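Local coordinates for protein dihydropteridine reductase (Dictyostelium discoideum, PDB 3ORF) that uses NADH or NADPH to reduce quinonoid dihydropteridine to tetrahydropteridine, as a homodimeric member of the short-chain dehydrogenase/reductase family, at residues 114-118 against 119-123; 150-153 against 154-157; 160-163 against 164-167. All blocks are in the same frame, centred on the assembly; numbering follows the deposited sequence.

Contact 1 (114-118 against 119-123); sequences GMIDM and NLYSA. With NAD (nicotinamide-adenine-dinucleotide), chain E.
N119 lies beside M115, one helical turn back, the two side chains pointing the same way. N119 CB sits 3.5 Å from M115 O, the carbonyl that accepts the backbone bond of N119 N at 2.8 Å. CG, anti to the carbonyl carbon (chi1 -53°), brings N119 ND2 to 3.5 Å from M115 SD. The other branch, N119 OD1, is hydrogen-bonded to G97 N and comes within 3.4 Å of O2D of the NAD. With an alanine here, the G97 amide would probably be left without its side-chain acceptor and a gap would open beside the M115 sulfur. All this happens within helix 108-133 of the Rossmann-type fold, where a wider pi-type turn lets I116 O accept from both L120 N and Y121 N, the latter bond nearly straight at 175°. The Y121 ring crosses I116 at a slant, its CD1 3.7 Å from I116 CG2; D117 runs alongside the same ring, with carboxylate and ring planes 49° apart. On the cofactor side, S122 OG, turned between its backbone N and carbonyl carbon, donates to M118 O at 2.6 Å. The adenine amine N6A gives a hydrogen bond of 3.0 Å to D117 O, and S122 CB packs against that same amine.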
loop_
_atom_site.group_PDB
_atom_site.type_symbol
_atom_site.label_atom_id
_atom_site.label_comp_id
_atom_site.label_asym_id
_atom_site.label_seq_id
_atom_site.Cartn_x
_atom_site.Cartn_y
_atom_site.Cartn_z
ATOM N N GLY A 114 -3.999 1.310 12.040
ATOM C CA GLY A 114 -5.228 1.990 11.719
ATOM C C GLY A 114 -5.456 2.195 10.213
ATOM O O GLY A 114 -6.559 2.039 9.721
ATOM N N MET A 115 -4.436 2.645 9.475
ATOM C CA MET A 115 -4.636 3.052 8.061
ATOM C C MET A 115 -4.704 1.766 7.215
ATOM O O MET A 115 -5.445 1.712 6.260
ATOM C CB MET A 115 -3.504 3.953 7.580
ATOM C CG MET A 115 -3.431 5.423 8.265
ATOM S SD MET A 115 -4.966 6.299 7.974
ATOM C CE MET A 115 -5.950 5.712 9.398
ATOM N N ILE A 116 -3.913 0.737 7.572
ATOM C CA ILE A 116 -4.009 -0.527 6.866
ATOM C C ILE A 116 -5.435 -1.070 7.005
ATOM O O ILE A 116 -6.078 -1.372 6.030
ATOM C CB ILE A 116 -2.976 -1.517 7.343
ATOM C CG1 ILE A 116 -1.615 -1.133 6.757
ATOM C CG2 ILE A 116 -3.373 -2.954 6.883
ATOM C CD1 ILE A 116 -0.409 -1.924 7.285
ATOM N N ASP A 117 -5.963 -1.117 8.210
ATOM C CA ASP A 117 -7.279 -1.737 8.416
ATOM C C ASP A 117 -8.430 -0.946 7.791
ATOM O O ASP A 117 -9.420 -1.503 7.322
ATOM C CB ASP A 117 -7.518 -1.874 9.933
ATOM C CG ASP A 117 -6.636 -3.014 10.600
ATOM O OD1 ASP A 117 -6.058 -3.901 9.925
ATOM O OD2 ASP A 117 -6.548 -3.001 11.838
ATOM N N MET A 118 -8.357 0.379 7.895
ATOM C CA MET A 118 -9.419 1.216 7.398
ATOM C C MET A 118 -9.314 1.459 5.887
ATOM O O MET A 118 -10.329 1.437 5.183
ATOM C CB MET A 118 -9.420 2.557 8.148
ATOM C CG MET A 118 -10.140 2.472 9.519
ATOM S SD MET A 118 -10.297 4.135 10.242
ATOM C CE MET A 118 -9.035 4.090 11.540
ATOM N N ASN A 119 -8.134 1.779 5.366
ATOM C CA ASN A 119 -8.078 2.092 3.912
ATOM C C ASN A 119 -7.662 0.895 3.019
ATOM O O ASN A 119 -8.257 0.694 1.970
ATOM C CB ASN A 119 -7.184 3.259 3.621
ATOM C CG ASN A 119 -7.532 4.503 4.463
ATOM O OD1 ASN A 119 -8.666 4.965 4.499
ATOM N ND2 ASN A 119 -6.533 5.055 5.090
ATOM N N LEU A 120 -6.703 0.086 3.462
ATOM C CA LEU A 120 -6.086 -0.835 2.510
ATOM C C LEU A 120 -6.902 -2.121 2.433
ATOM O O LEU A 120 -7.239 -2.611 1.333
ATOM C CB LEU A 120 -4.588 -1.123 2.881
ATOM C CG LEU A 120 -3.849 -2.007 1.878
ATOM C CD1 LEU A 120 -4.175 -1.687 0.405
ATOM C CD2 LEU A 120 -2.338 -1.981 2.101
ATOM N N TYR A 121 -7.207 -2.667 3.611
ATOM C CA TYR A 121 -8.108 -3.819 3.699
ATOM C C TYR A 121 -9.436 -3.588 2.994
ATOM O O TYR A 121 -9.973 -4.523 2.435
ATOM C CB TYR A 121 -8.337 -4.294 5.160
ATOM C CG TYR A 121 -7.385 -5.373 5.542
ATOM C CD1 TYR A 121 -6.312 -5.099 6.369
ATOM C CD2 TYR A 121 -7.507 -6.697 5.030
ATOM C CE1 TYR A 121 -5.387 -6.116 6.779
ATOM C CE2 TYR A 121 -6.577 -7.736 5.419
ATOM C CZ TYR A 121 -5.510 -7.399 6.278
ATOM O OH TYR A 121 -4.560 -8.323 6.678
ATOM N N SER A 122 -9.963 -2.367 3.021
ATOM C CA SER A 122 -11.247 -2.113 2.409
ATOM C C SER A 122 -11.153 -1.919 0.888
ATOM O O SER A 122 -12.065 -2.344 0.155
ATOM C CB SER A 122 -11.900 -0.931 3.077
ATOM O OG SER A 122 -11.094 0.237 3.012
ATOM N N ALA A 123 -10.062 -1.302 0.407
ATOM C CA ALA A 123 -9.799 -1.252 -1.019
ATOM C C ALA A 123 -9.617 -2.679 -1.577
ATOM O O ALA A 123 -10.027 -2.966 -2.658
ATOM C CB ALA A 123 -8.584 -0.495 -1.273
HETATM P PA NAD E . -16.206 8.445 7.816
HETATM O O1A NAD E . -15.271 8.120 8.925
HETATM O O2A NAD E . -17.506 9.119 8.085
HETATM O O5B NAD E . -16.667 7.007 7.172
HETATM C C5B NAD E . -15.875 5.941 6.795
HETATM C C4B NAD E . -16.764 4.691 6.920
HETATM O O4B NAD E . -15.918 3.559 6.562
HETATM C C3B NAD E . -17.140 4.470 8.410
HETATM O O3B NAD E . -18.472 4.018 8.474
HETATM C C2B NAD E . -16.325 3.265 8.834
HETATM O O2B NAD E . -17.045 2.448 9.771
HETATM C C1B NAD E . -16.198 2.515 7.491
HETATM N N9A NAD E . -15.010 1.624 7.378
HETATM C C8A NAD E . -13.772 1.912 7.858
HETATM N N7A NAD E . -12.971 0.895 7.506
HETATM C C5A NAD E . -13.698 -0.055 6.840
HETATM C C6A NAD E . -13.413 -1.324 6.245
HETATM N N6A NAD E . -12.185 -1.891 6.343
HETATM N N1A NAD E . -14.408 -2.008 5.610
HETATM C C2A NAD E . -15.635 -1.505 5.567
HETATM N N3A NAD E . -15.927 -0.310 6.120
HETATM C C4A NAD E . -15.001 0.422 6.779
HETATM O O3 NAD E . -15.317 9.178 6.741
HETATM P PN NAD E . -15.724 10.083 5.568
HETATM O O1N NAD E . -15.466 11.462 6.093
HETATM O O2N NAD E . -17.025 9.661 4.901
HETATM O O5D NAD E . -14.577 9.820 4.451
HETATM C C5D NAD E . -14.767 8.937 3.338
HETATM C C4D NAD E . -13.438 8.726 2.587
HETATM O O4D NAD E . -12.771 10.004 2.405
HETATM C C3D NAD E . -12.394 7.828 3.262
HETATM O O3D NAD E . -11.995 6.836 2.252
HETATM C C2D NAD E . -11.215 8.764 3.568
HETATM O O2D NAD E . -10.022 7.966 3.501
HETATM C C1D NAD E . -11.354 9.657 2.315
HETATM N N1N NAD E . -10.561 10.886 1.854
HETATM C C2N NAD E . -10.787 12.257 2.318
HETATM C C3N NAD E . -9.963 13.297 1.761
HETATM C C7N NAD E . -10.092 14.798 2.138
HETATM O O7N NAD E . -9.065 15.469 2.355
HETATM N N7N NAD E . -11.355 15.275 2.126
HETATM C C4N NAD E . -8.992 12.993 0.776
HETATM C C5N NAD E . -8.815 11.680 0.323
HETATM C C6N NAD E . -9.583 10.656 0.854
#

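Contact 2 (150-153 against 154-157); sequences NRTS and GMIA
T152 and M155 meet at the two ends of a type I beta turn, which M155 N closes by donating to T152 O at 2.9 Å. The donor stands 51° out of the carbonyl plane, although its N-H points fairly straight at the oxygen. M155 carries CG between its own backbone N and carbonyl carbon (chi1 53°), which brings that methylene to 4.0 Å from T152 CB and 3.8 Å from T152 O. The chain then runs extended through chi2 and bends at chi3, and the side chain packs against W98, close to that of Y158, the predicted proton acceptor. The turn leads from the loop after strand 138-143 into helix 156-172 of the Rossmann-type fold, with M155 at the N-cap position. I156, in the first turn of that helix, has CG1 anti to its carbonyl carbon (chi1 -70°); I156 CG1 comes to 3.3 Å from S153 O, and I156 CD1 lies 3.8 Å from the same S153 O. The hydroxyls of the turn face another chain: T152 OG1 is hydrogen-bonded to D171 and H167 of the second subunit, and S153 OG to the backbone oxygen of the same D171.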
loop_
_atom_site.group_PDB
_atom_site.type_symbol
_atom_site.label_atom_id
_atom_site.label_comp_id
_atom_site.label_asym_id
_atom_site.label_seq_id
_atom_site.Cartn_x
_atom_site.Cartn_y
_atom_site.Cartn_z
ATOM N N ASN A 150 1.480 12.989 -4.093
ATOM C CA ASN A 150 2.780 13.613 -3.828
ATOM C C ASN A 150 3.279 13.136 -2.488
ATOM O O ASN A 150 2.646 12.277 -1.905
ATOM C CB ASN A 150 2.642 15.148 -3.795
ATOM C CG ASN A 150 2.509 15.752 -5.210
ATOM O OD1 ASN A 150 3.461 15.800 -5.997
ATOM N ND2 ASN A 150 1.312 16.191 -5.533
ATOM N N ARG A 151 4.360 13.737 -1.961
ATOM C CA ARG A 151 4.872 13.372 -0.621
ATOM C C ARG A 151 3.869 13.595 0.513
ATOM O O ARG A 151 3.145 14.588 0.575
ATOM C CB ARG A 151 6.168 14.103 -0.284
ATOM C CG ARG A 151 7.259 13.957 -1.358
ATOM C CD ARG A 151 8.015 12.654 -1.286
ATOM N NE ARG A 151 7.187 11.470 -1.041
ATOM C CZ ARG A 151 6.480 10.776 -1.960
ATOM N NH1 ARG A 151 6.424 11.164 -3.256
ATOM N NH2 ARG A 151 5.814 9.676 -1.562
ATOM N N THR A 152 3.849 12.634 1.407
ATOM C CA THR A 152 2.992 12.648 2.544
ATOM C C THR A 152 3.849 12.338 3.778
ATOM O O THR A 152 3.483 11.540 4.665
ATOM C CB THR A 152 1.922 11.571 2.350
ATOM O OG1 THR A 152 2.559 10.335 1.962
ATOM C CG2 THR A 152 0.824 12.011 1.268
ATOM N N SER A 153 5.005 12.968 3.830
ATOM C CA SER A 153 5.903 12.919 4.982
ATOM C C SER A 153 5.294 13.070 6.362
ATOM O O SER A 153 5.706 12.372 7.278
ATOM C CB SER A 153 6.971 13.960 4.822
ATOM O OG SER A 153 7.814 13.460 3.799
ATOM N N GLY A 154 4.353 13.982 6.541
ATOM C CA GLY A 154 3.715 14.096 7.842
ATOM C C GLY A 154 2.619 13.111 8.129
ATOM O O GLY A 154 1.965 13.243 9.156
ATOM N N MET A 155 2.352 12.153 7.212
ATOM C CA MET A 155 1.218 11.235 7.355
ATOM C C MET A 155 1.484 10.034 6.447
ATOM O O MET A 155 0.733 9.677 5.532
ATOM C CB MET A 155 -0.097 11.906 6.977
ATOM C CG MET A 155 -0.090 12.555 5.620
ATOM S SD MET A 155 -1.633 13.454 5.257
ATOM C CE MET A 155 -1.254 15.140 5.743
ATOM N N ILE A 156 2.587 9.396 6.789
ATOM C CA ILE A 156 3.187 8.397 5.985
ATOM C C ILE A 156 2.255 7.176 5.814
ATOM O O ILE A 156 2.237 6.532 4.772
ATOM C CB ILE A 156 4.527 7.991 6.691
ATOM C CG1 ILE A 156 5.530 9.136 6.583
ATOM C CG2 ILE A 156 5.109 6.710 6.086
ATOM C CD1 ILE A 156 6.904 8.772 7.068
ATOM N N ALA A 157 1.526 6.827 6.857
ATOM C CA ALA A 157 0.744 5.604 6.773
ATOM C C ALA A 157 -0.497 5.810 5.924
ATOM O O ALA A 157 -0.902 4.955 5.071
ATOM C CB ALA A 157 0.373 5.151 8.178
#

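Contact 3 (160-163 against 164-167); sequences ATKA and ATHH. With NAD (nicotinamide-adenine-dinucleotide), chain E.
T165 grips T161 O twice, with its backbone N at 2.9 Å and its OG1 at 2.8 Å, the two donors arriving from opposite faces of the carbonyl plane. Because OG1 is anti to the carbonyl carbon (chi1 -55°), it leans back along the helix to this acceptor. K162 runs alongside T165, its CD 4.2 Å from T165 OG1, and a water joins their polar ends: it accepts from K162 NZ at 2.8 Å and donates to T165 OG1 at 3.0 Å. K162 NZ also makes a weak bond of 3.4 Å to O2D of the NAD and a hydrogen bond to T143 O. The backbone K162 O accepts from H166 N, and it lies 3.2 Å above the plane of the H166 imidazole, offset toward the rim. A hydrogen bond from the loop, H166 NE2 with A145 N, holds that ring from its far end. Further out, A164 packs on A164 of the second subunit. K162 follows Y158 by one helical turn, matching the Tyr-x-x-x-Lys pattern of short-chain dehydrogenases/reductases. Held by a carbonyl and a water, and weakly by a ribose hydroxyl, K162 NZ is thus placed at the NAD ribose, with the side chain of Y158, the predicted proton acceptor, about 4 Å from that of K162, consistent with the role of this lysine in relatives, where it binds the nicotinamide ribose.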
loop_
_atom_site.group_PDB
_atom_site.type_symbol
_atom_site.label_atom_id
_atom_site.label_comp_id
_atom_site.label_asym_id
_atom_site.label_seq_id
_atom_site.Cartn_x
_atom_site.Cartn_y
_atom_site.Cartn_z
ATOM N N ALA A 160 0.869 6.128 2.191
ATOM C CA ALA A 160 1.228 4.834 1.553
ATOM C C ALA A 160 -0.006 3.936 1.274
ATOM O O ALA A 160 -0.041 3.314 0.281
ATOM C CB ALA A 160 2.263 4.098 2.345
ATOM N N THR A 161 -1.003 3.890 2.139
ATOM C CA THR A 161 -2.172 3.028 1.954
ATOM C C THR A 161 -3.026 3.596 0.857
ATOM O O THR A 161 -3.635 2.841 0.061
ATOM C CB THR A 161 -3.010 2.811 3.282
ATOM O OG1 THR A 161 -3.317 4.070 3.885
ATOM C CG2 THR A 161 -2.231 2.003 4.294
ATOM N N LYS A 162 -3.074 4.941 0.772
ATOM C CA LYS A 162 -3.729 5.566 -0.368
ATOM C C LYS A 162 -2.949 5.357 -1.691
ATOM O O LYS A 162 -3.562 5.237 -2.760
ATOM C CB LYS A 162 -3.912 7.075 -0.163
ATOM C CG LYS A 162 -5.003 7.417 0.854
ATOM C CD LYS A 162 -6.200 6.491 0.720
ATOM C CE LYS A 162 -7.504 7.103 1.343
ATOM N NZ LYS A 162 -8.681 6.475 0.755
ATOM N N ALA A 163 -1.615 5.330 -1.639
ATOM C CA ALA A 163 -0.895 5.072 -2.861
ATOM C C ALA A 163 -1.222 3.645 -3.266
ATOM O O ALA A 163 -1.315 3.344 -4.445
ATOM C CB ALA A 163 0.704 5.262 -2.715
ATOM N N ALA A 164 -1.404 2.746 -2.289
ATOM C CA ALA A 164 -1.675 1.368 -2.699
ATOM C C ALA A 164 -3.080 1.343 -3.318
ATOM O O ALA A 164 -3.332 0.623 -4.274
ATOM C CB ALA A 164 -1.648 0.438 -1.458
ATOM N N THR A 165 -4.004 2.090 -2.715
ATOM C CA THR A 165 -5.388 2.178 -3.257
ATOM C C THR A 165 -5.384 2.615 -4.701
ATOM O O THR A 165 -6.122 2.069 -5.525
ATOM C CB THR A 165 -6.251 3.126 -2.462
ATOM O OG1 THR A 165 -6.220 2.708 -1.101
ATOM C CG2 THR A 165 -7.656 3.103 -2.970
ATOM N N HIS A 166 -4.522 3.608 -5.005
ATOM C CA HIS A 166 -4.473 4.136 -6.379
ATOM C C HIS A 166 -3.996 3.017 -7.321
ATOM O O HIS A 166 -4.419 2.933 -8.455
ATOM C CB HIS A 166 -3.493 5.352 -6.503
ATOM C CG HIS A 166 -3.952 6.568 -5.730
ATOM N ND1 HIS A 166 -3.126 7.641 -5.454
ATOM C CD2 HIS A 166 -5.165 6.884 -5.193
ATOM C CE1 HIS A 166 -3.792 8.541 -4.741
ATOM N NE2 HIS A 166 -5.023 8.098 -4.552
ATOM N N HIS A 167 -3.035 2.239 -6.878
ATOM C CA HIS A 167 -2.438 1.178 -7.765
ATOM C C HIS A 167 -3.523 0.100 -8.004
ATOM O O HIS A 167 -3.622 -0.450 -9.094
ATOM C CB HIS A 167 -1.211 0.619 -7.071
ATOM C CG HIS A 167 -0.451 -0.386 -7.868
ATOM N ND1 HIS A 167 0.668 -0.046 -8.626
ATOM C CD2 HIS A 167 -0.608 -1.738 -7.995
ATOM C CE1 HIS A 167 1.140 -1.141 -9.201
ATOM N NE2 HIS A 167 0.373 -2.174 -8.858
HETATM P PA NAD E . -16.206 8.445 7.816
HETATM O O1A NAD E . -15.271 8.120 8.925
HETATM O O2A NAD E . -17.506 9.119 8.085
HETATM O O5B NAD E . -16.667 7.007 7.172
HETATM C C5B NAD E . -15.875 5.941 6.795
HETATM C C4B NAD E . -16.764 4.691 6.920
HETATM O O4B NAD E . -15.918 3.559 6.562
HETATM C C3B NAD E . -17.140 4.470 8.410
HETATM O O3B NAD E . -18.472 4.018 8.474
HETATM C C2B NAD E . -16.325 3.265 8.834
HETATM O O2B NAD E . -17.045 2.448 9.771
HETATM C C1B NAD E . -16.198 2.515 7.491
HETATM N N9A NAD E . -15.010 1.624 7.378
HETATM C C8A NAD E . -13.772 1.912 7.858
HETATM N N7A NAD E . -12.971 0.895 7.506
HETATM C C5A NAD E . -13.698 -0.055 6.840
HETATM C C6A NAD E . -13.413 -1.324 6.245
HETATM N N6A NAD E . -12.185 -1.891 6.343
HETATM N N1A NAD E . -14.408 -2.008 5.610
HETATM C C2A NAD E . -15.635 -1.505 5.567
HETATM N N3A NAD E . -15.927 -0.310 6.120
HETATM C C4A NAD E . -15.001 0.422 6.779
HETATM O O3 NAD E . -15.317 9.178 6.741
HETATM P PN NAD E . -15.724 10.083 5.568
HETATM O O1N NAD E . -15.466 11.462 6.093
HETATM O O2N NAD E . -17.025 9.661 4.901
HETATM O O5D NAD E . -14.577 9.820 4.451
HETATM C C5D NAD E . -14.767 8.937 3.338
HETATM C C4D NAD E . -13.438 8.726 2.587
HETATM O O4D NAD E . -12.771 10.004 2.405
HETATM C C3D NAD E . -12.394 7.828 3.262
HETATM O O3D NAD E . -11.995 6.836 2.252
HETATM C C2D NAD E . -11.215 8.764 3.568
HETATM O O2D NAD E . -10.022 7.966 3.501
HETATM C C1D NAD E . -11.354 9.657 2.315
HETATM N N1N NAD E . -10.561 10.886 1.854
HETATM C C2N NAD E . -10.787 12.257 2.318
HETATM C C3N NAD E . -9.963 13.297 1.761
HETATM C C7N NAD E . -10.092 14.798 2.138
HETATM O O7N NAD E . -9.065 15.469 2.355
HETATM N N7N NAD E . -11.355 15.275 2.126
HETATM C C4N NAD E . -8.992 12.993 0.776
HETATM C C5N NAD E . -8.815 11.680 0.323
HETATM C C6N NAD E . -9.583 10.656 0.854
HETATM O O HOH W 1 -8.263 3.728 0.771
#

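Overall arrangement
Contact 1 comes first along the chain, within helix 108-133; contact 2 follows at the entry to helix 156-172, and contact 3 lies farther along that same helix. Their centres are about 16 Å apart for contacts 1 and 2, about 10 Å for contacts 1 and 3, and about 12 Å for contacts 2 and 3. The two helices pack on each other, with L120 against A164 and M115 against both A157 and T161. Contacts 1 and 3 both reach the NAD, contact 1 at the adenine and, through N119, close to the nicotinamide ribose, which contact 3 meets through K162, while all three touch the second subunit. This helix pair thus serves cofactor binding, borders Y158 and contributes to the dimer interface.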